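Local coordinates for probable porin (Pseudomonas aeruginosa, PDB 4FSO), which is an outer-membrane beta-barrel of the OprD family that probably lets small solutes diffuse across the outer membrane, at residues Q280-Y290 against A299-P310. Residues are numbered along the deposited sequence; the frame is centred on the assembly and turned at random.
Sequences QRMNGASSMPY and ANYLQVNDFANP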
ATOM      1  N   GLN A 280     -13.136   8.198   7.686  1.00 23.50           N
ATOM      2  CA  GLN A 280     -12.951   6.773   7.751  1.00 15.73           C
ATOM      3  C   GLN A 280     -13.779   6.225   8.903  1.00 28.81           C
ATOM      4  O   GLN A 280     -13.848   6.847   9.961  1.00 28.80           O
ATOM      5  CB  GLN A 280     -11.474   6.462   7.969  1.00 17.96           C
ATOM      6  CG  GLN A 280     -11.137   4.981   8.075  1.00 26.88           C
ATOM      7  CD  GLN A 280      -9.657   4.699   7.824  1.00 30.84           C
ATOM      8  OE1 GLN A 280      -9.109   5.053   6.773  1.00 28.43           O
ATOM      9  NE2 GLN A 280      -9.005   4.075   8.794  1.00 17.88           N
ATOM     10  N   ARG A 281     -14.402   5.068   8.690  1.00 22.39           N
ATOM     11  CA  ARG A 281     -15.188   4.423   9.716  1.00 15.20           C
ATOM     12  C   ARG A 281     -15.172   2.897   9.657  1.00 29.80           C
ATOM     13  O   ARG A 281     -15.295   2.271   8.592  1.00 34.28           O
ATOM     14  CB  ARG A 281     -16.621   4.934   9.707  1.00 18.59           C
ATOM     15  CG  ARG A 281     -17.521   4.192  10.685  1.00 24.79           C
ATOM     16  CD  ARG A 281     -18.800   4.946  10.906  1.00 38.64           C
ATOM     17  NE  ARG A 281     -19.648   4.240  11.852  1.00 50.14           N
ATOM     18  CZ  ARG A 281     -20.664   4.795  12.492  1.00 40.26           C
ATOM     19  NH1 ARG A 281     -20.954   6.067  12.287  1.00 33.36           N
ATOM     20  NH2 ARG A 281     -21.380   4.073  13.332  1.00 46.67           N
ATOM     21  N   MET A 282     -15.012   2.321  10.843  1.00 24.67           N
ATOM     22  CA  MET A 282     -14.948   0.892  11.082  1.00 23.23           C
ATOM     23  C   MET A 282     -16.244   0.457  11.781  1.00 34.45           C
ATOM     24  O   MET A 282     -16.729   1.134  12.720  1.00 24.21           O
ATOM     25  CB  MET A 282     -13.758   0.638  12.014  1.00 29.22           C
ATOM     26  CG  MET A 282     -12.651  -0.279  11.510  1.00 36.92           C
ATOM     27  SD  MET A 282     -11.775   0.185  10.003  1.00 31.79           S
ATOM     28  CE  MET A 282     -11.670   1.965  10.155  1.00 59.23           C
ATOM     29  N   ASN A 283     -16.815  -0.656  11.316  1.00 21.50           N
ATOM     30  CA  ASN A 283     -18.010  -1.224  11.935  1.00 14.00           C
ATOM     31  C   ASN A 283     -17.873  -2.716  12.135  1.00 19.60           C
ATOM     32  O   ASN A 283     -17.347  -3.415  11.268  1.00 29.76           O
ATOM     33  CB  ASN A 283     -19.257  -0.945  11.091  1.00 35.36           C
ATOM     34  CG  ASN A 283     -19.407   0.520  10.734  1.00 53.85           C
ATOM     35  OD1 ASN A 283     -18.761   1.011   9.799  1.00 49.32           O
ATOM     36  ND2 ASN A 283     -20.267   1.230  11.474  1.00 59.77           N
ATOM     37  N   GLY A 284     -18.362  -3.212  13.268  1.00 19.64           N
ATOM     38  CA  GLY A 284     -18.339  -4.635  13.539  1.00 12.49           C
ATOM     39  C   GLY A 284     -17.496  -4.884  14.756  1.00 22.02           C
ATOM     40  O   GLY A 284     -17.013  -3.943  15.383  1.00 33.69           O
ATOM     41  N   ALA A 285     -17.314  -6.152  15.092  1.00 21.52           N
ATOM     42  CA  ALA A 285     -16.562  -6.520  16.289  1.00 29.43           C
ATOM     43  C   ALA A 285     -15.044  -6.413  16.076  1.00 32.95           C
ATOM     44  O   ALA A 285     -14.277  -6.214  17.016  1.00 31.98           O
ATOM     45  CB  ALA A 285     -16.930  -7.936  16.711  1.00 16.03           C
ATOM     46  N   SER A 286     -14.625  -6.546  14.826  1.00 41.11           N
ATOM     47  CA  SER A 286     -13.220  -6.753  14.513  1.00 33.56           C
ATOM     48  C   SER A 286     -12.623  -5.504  13.962  1.00 27.98           C
ATOM     49  O   SER A 286     -13.336  -4.618  13.487  1.00 27.54           O
ATOM     50  CB  SER A 286     -13.068  -7.841  13.449  1.00 20.59           C
ATOM     51  OG  SER A 286     -13.665  -9.025  13.885  1.00 37.53           O
ATOM     52  N   SER A 287     -11.300  -5.459  14.003  1.00 28.15           N
ATOM     53  CA  SER A 287     -10.559  -4.520  13.169  1.00 42.97           C
ATOM     54  C   SER A 287     -10.625  -5.020  11.718  1.00 37.59           C
ATOM     55  O   SER A 287     -11.024  -6.156  11.474  1.00 54.29           O
ATOM     56  CB  SER A 287      -9.094  -4.426  13.641  1.00 44.73           C
ATOM     57  OG  SER A 287      -8.344  -5.596  13.312  1.00 42.70           O
ATOM     58  N   MET A 288     -10.242  -4.188  10.758  1.00 27.40           N
ATOM     59  CA  MET A 288     -10.148  -4.647   9.371  1.00 26.38           C
ATOM     60  C   MET A 288      -8.937  -5.573   9.155  1.00 37.47           C
ATOM     61  O   MET A 288      -7.803  -5.214   9.449  1.00 28.38           O
ATOM     62  CB  MET A 288     -10.124  -3.479   8.388  1.00 14.77           C
ATOM     63  CG  MET A 288     -10.057  -3.956   6.959  1.00 35.79           C
ATOM     64  SD  MET A 288      -9.629  -2.674   5.768  1.00 37.82           S
ATOM     65  CE  MET A 288      -9.188  -3.687   4.370  1.00 26.83           C
ATOM     66  N   PRO A 289      -9.181  -6.790   8.660  1.00 39.46           N
ATOM     67  CA  PRO A 289      -8.028  -7.682   8.492  1.00 31.81           C
ATOM     68  C   PRO A 289      -7.229  -7.381   7.209  1.00 28.06           C
ATOM     69  O   PRO A 289      -7.774  -6.906   6.227  1.00 36.88           O
ATOM     70  CB  PRO A 289      -8.684  -9.069   8.414  1.00 31.66           C
ATOM     71  CG  PRO A 289     -10.024  -8.804   7.792  1.00 31.25           C
ATOM     72  CD  PRO A 289     -10.462  -7.451   8.337  1.00 29.87           C
ATOM     73  N   TYR A 290      -5.937  -7.654   7.229  1.00 23.80           N
ATOM     74  CA  TYR A 290      -5.150  -7.614   6.013  1.00 29.78           C
ATOM     75  C   TYR A 290      -3.870  -8.397   6.192  1.00 34.33           C
ATOM     76  O   TYR A 290      -3.575  -8.853   7.300  1.00 37.53           O
ATOM     77  CB  TYR A 290      -4.847  -6.191   5.571  1.00 32.22           C
ATOM     78  CG  TYR A 290      -4.251  -5.272   6.618  1.00 41.14           C
ATOM     79  CD1 TYR A 290      -5.062  -4.662   7.568  1.00 38.65           C
ATOM     80  CD2 TYR A 290      -2.886  -4.958   6.618  1.00 47.39           C
ATOM     81  CE1 TYR A 290      -4.545  -3.789   8.499  1.00 43.77           C
ATOM     82  CE2 TYR A 290      -2.345  -4.078   7.563  1.00 39.09           C
ATOM     83  CZ  TYR A 290      -3.191  -3.494   8.499  1.00 46.28           C
ATOM     84  OH  TYR A 290      -2.715  -2.612   9.442  1.00 38.13           O
ATOM     85  N   ALA A 299      -8.165   5.507   3.371  1.00 31.32           N
ATOM     86  CA  ALA A 299      -7.857   6.941   3.351  1.00 27.59           C
ATOM     87  C   ALA A 299      -7.008   7.417   4.517  1.00 38.18           C
ATOM     88  O   ALA A 299      -6.181   8.327   4.352  1.00 28.97           O
ATOM     89  CB  ALA A 299      -9.140   7.760   3.289  1.00 28.88           C
ATOM     90  N   ASN A 300      -7.231   6.831   5.693  1.00 33.71           N
ATOM     91  CA  ASN A 300      -6.467   7.224   6.872  1.00 27.59           C
ATOM     92  C   ASN A 300      -5.311   6.282   7.219  1.00 23.44           C
ATOM     93  O   ASN A 300      -4.888   6.193   8.375  1.00 17.58           O
ATOM     94  CB  ASN A 300      -7.384   7.474   8.080  1.00 17.20           C
ATOM     95  CG  ASN A 300      -8.380   8.585   7.828  1.00 28.08           C
ATOM     96  OD1 ASN A 300      -8.311   9.277   6.813  1.00 17.54           O
ATOM     97  ND2 ASN A 300      -9.315   8.771   8.763  1.00 32.69           N
ATOM     98  N   TYR A 301      -4.798   5.574   6.223  1.00 32.17           N
ATOM     99  CA  TYR A 301      -3.539   4.868   6.444  1.00 34.83           C
ATOM    100  C   TYR A 301      -2.392   5.861   6.445  1.00 24.80           C
ATOM    101  O   TYR A 301      -2.066   6.446   5.423  1.00 26.16           O
ATOM    102  CB  TYR A 301      -3.256   3.784   5.409  1.00 26.47           C
ATOM    103  CG  TYR A 301      -1.882   3.193   5.648  1.00 38.03           C
ATOM    104  CD1 TYR A 301      -1.586   2.549   6.851  1.00 41.79           C
ATOM    105  CD2 TYR A 301      -0.868   3.324   4.710  1.00 30.49           C
ATOM    106  CE1 TYR A 301      -0.327   2.027   7.092  1.00 33.42           C
ATOM    107  CE2 TYR A 301       0.397   2.796   4.942  1.00 32.58           C
ATOM    108  CZ  TYR A 301       0.664   2.144   6.132  1.00 37.76           C
ATOM    109  OH  TYR A 301       1.931   1.613   6.367  1.00 37.75           O
ATOM    110  N   LEU A 302      -1.782   6.030   7.607  1.00 18.20           N
ATOM    111  CA  LEU A 302      -0.751   7.041   7.817  1.00 24.84           C
ATOM    112  C   LEU A 302       0.607   6.376   8.028  1.00 22.17           C
ATOM    113  O   LEU A 302       0.735   5.171   7.849  1.00 31.00           O
ATOM    114  CB  LEU A 302      -1.131   7.962   8.992  1.00 17.98           C
ATOM    115  CG  LEU A 302      -1.646   9.290   8.458  1.00 30.48           C
ATOM    116  CD1 LEU A 302      -2.874   9.082   7.564  1.00 25.65           C
ATOM    117  CD2 LEU A 302      -1.909  10.315   9.569  1.00 33.53           C
ATOM    118  N   GLN A 303       1.617   7.155   8.407  1.00 21.79           N
ATOM    119  CA  GLN A 303       2.986   6.636   8.493  1.00 23.98           C
ATOM    120  C   GLN A 303       3.095   5.556   9.559  1.00 26.39           C
ATOM    121  O   GLN A 303       3.755   4.529   9.353  1.00 31.66           O
ATOM    122  CB  GLN A 303       3.959   7.765   8.770  1.00 21.42           C
ATOM    123  CG  GLN A 303       5.437   7.445   8.557  1.00 22.74           C
ATOM    124  CD  GLN A 303       6.327   8.598   9.018  1.00 33.68           C
ATOM    125  OE1 GLN A 303       6.063   9.773   8.705  1.00 28.65           O
ATOM    126  NE2 GLN A 303       7.359   8.275   9.796  1.00 33.94           N
ATOM    127  N   VAL A 304       2.386   5.759  10.665  1.00 26.07           N
ATOM    128  CA  VAL A 304       2.547   4.908  11.835  1.00 25.03           C
ATOM    129  C   VAL A 304       1.304   4.103  12.240  1.00 15.87           C
ATOM    130  O   VAL A 304       1.403   3.040  12.842  1.00 44.31           O
ATOM    131  CB  VAL A 304       3.150   5.744  12.993  1.00 27.42           C
ATOM    132  CG1 VAL A 304       2.707   5.255  14.356  1.00 23.25           C
ATOM    133  CG2 VAL A 304       4.670   5.697  12.873  1.00 33.71           C
ATOM    134  N   ASN A 305       0.138   4.607  11.879  1.00 16.11           N
ATOM    135  CA  ASN A 305      -1.115   4.075  12.403  1.00 25.39           C
ATOM    136  C   ASN A 305      -2.143   4.030  11.295  1.00 32.54           C
ATOM    137  O   ASN A 305      -2.123   4.868  10.394  1.00 19.38           O
ATOM    138  CB  ASN A 305      -1.639   4.899  13.590  1.00 25.32           C
ATOM    139  CG  ASN A 305      -2.863   4.267  14.246  1.00 28.93           C
ATOM    140  OD1 ASN A 305      -2.748   3.222  14.858  1.00 22.17           O
ATOM    141  ND2 ASN A 305      -4.040   4.903  14.115  1.00 17.13           N
ATOM    142  N   ASP A 306      -3.028   3.039  11.355  1.00 29.70           N
ATOM    143  CA  ASP A 306      -3.968   2.807  10.265  1.00 36.36           C
ATOM    144  C   ASP A 306      -5.403   3.271  10.561  1.00 39.74           C
ATOM    145  O   ASP A 306      -6.233   3.323   9.655  1.00 38.43           O
ATOM    146  CB  ASP A 306      -3.932   1.337   9.787  1.00 31.23           C
ATOM    147  CG  ASP A 306      -4.431   0.339  10.837  1.00 43.74           C
ATOM    148  OD1 ASP A 306      -4.884   0.730  11.930  1.00 55.54           O
ATOM    149  OD2 ASP A 306      -4.377  -0.873  10.557  1.00 60.38           O
ATOM    150  N   PHE A 307      -5.678   3.597  11.825  1.00 29.93           N
ATOM    151  CA  PHE A 307      -7.008   4.025  12.267  1.00 27.54           C
ATOM    152  C   PHE A 307      -8.105   3.026  11.923  1.00 24.24           C
ATOM    153  O   PHE A 307      -9.218   3.383  11.572  1.00 20.18           O
ATOM    154  CB  PHE A 307      -7.313   5.433  11.754  1.00 17.83           C
ATOM    155  CG  PHE A 307      -6.382   6.450  12.310  1.00 34.13           C
ATOM    156  CD1 PHE A 307      -5.170   6.705  11.685  1.00 18.54           C
ATOM    157  CD2 PHE A 307      -6.690   7.107  13.505  1.00 32.26           C
ATOM    158  CE1 PHE A 307      -4.299   7.619  12.215  1.00 29.78           C
ATOM    159  CE2 PHE A 307      -5.827   8.037  14.050  1.00 28.96           C
ATOM    160  CZ  PHE A 307      -4.624   8.293  13.401  1.00 39.67           C
ATOM    161  N   ALA A 308      -7.768   1.757  12.056  1.00 22.68           N
ATOM    162  CA  ALA A 308      -8.624   0.693  11.593  1.00 13.73           C
ATOM    163  C   ALA A 308      -8.915  -0.249  12.747  1.00 15.45           C
ATOM    164  O   ALA A 308      -9.219  -1.407  12.531  1.00 14.93           O
ATOM    165  CB  ALA A 308      -7.960  -0.036  10.435  1.00 10.37           C
ATOM    166  N   ASN A 309      -8.791   0.261  13.972  1.00 25.18           N
ATOM    167  CA  ASN A 309      -9.178  -0.439  15.198  1.00 16.75           C
ATOM    168  C   ASN A 309     -10.693  -0.605  15.315  1.00 24.46           C
ATOM    169  O   ASN A 309     -11.430   0.057  14.598  1.00 17.62           O
ATOM    170  CB  ASN A 309      -8.656   0.328  16.384  1.00 22.77           C
ATOM    171  CG  ASN A 309      -7.172   0.202  16.527  1.00 27.25           C
ATOM    172  OD1 ASN A 309      -6.664  -0.875  16.848  1.00 28.76           O
ATOM    173  ND2 ASN A 309      -6.455   1.303  16.296  1.00 28.59           N
ATOM    174  N   PRO A 310     -11.173  -1.487  16.215  1.00 31.28           N
ATOM    175  CA  PRO A 310     -12.597  -1.810  16.072  1.00 26.99           C
ATOM    176  C   PRO A 310     -13.523  -0.624  16.329  1.00 22.17           C
ATOM    177  O   PRO A 310     -13.348   0.102  17.312  1.00 26.03           O
ATOM    178  CB  PRO A 310     -12.814  -2.930  17.110  1.00 21.82           C
ATOM    179  CG  PRO A 310     -11.488  -3.474  17.376  1.00 11.06           C
ATOM    180  CD  PRO A 310     -10.555  -2.288  17.283  1.00 24.68           C
TER
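Gln280 turns CG away from its backbone N (chi1 179°) and stays extended beyond it, which carries its buried amide from the strand into the loop 299-310. Gln280 OE1 accepts from Asn300 N at 2.8 Å, with the donor tilted from the carbonyl plane. Gln280 NE2 donates to Asp306 O at 3.0 Å, lying in the plane of that carbonyl. Gln280 NE2 also bonds to Phe307 O at 2.9 Å, but from above the carbonyl plane. Since both acceptors lie near the Gln280 amide plane, the three bonds fix its rotation, and one side chain joins two parts of the loop six residues apart in sequence. A single buried amide can thus secure an irregular loop by using its acceptor and its donor on backbone groups. The amide of Asn300 stacks on that of Gln280, planes 25° apart, with its polar atoms held by Ser314 and Gln316.

Tyr290, its CG set between backbone N and carbonyl carbon (chi1 51°), comes toward Asp306 from the opposite direction. Tyr290 OH donates to Asp306 OD2 at 2.7 Å on the anti side, while Asp306 OD1 receives Ala308 N at 3.1 Å, forming an Asx turn. The Asp306 side chain also lies about 3 Å from a bound calcium ion. The Met282 chain is bent at chi2 and chi3, and its SD lies against Ala308 CB at 3.8 Å. Beyond it, Met288 N bonds weakly to Ala308 O, and the Pro310 ring packs against the backbone of Ala285 to Ser287.

The loop folds back on the end of strand 273-283, which pairs with strands 258-270 and 313-322. Its far bend, at Leu302 to Asn305, touches strands 350-363 and 373-383, consistent with a loop tucked into the barrel.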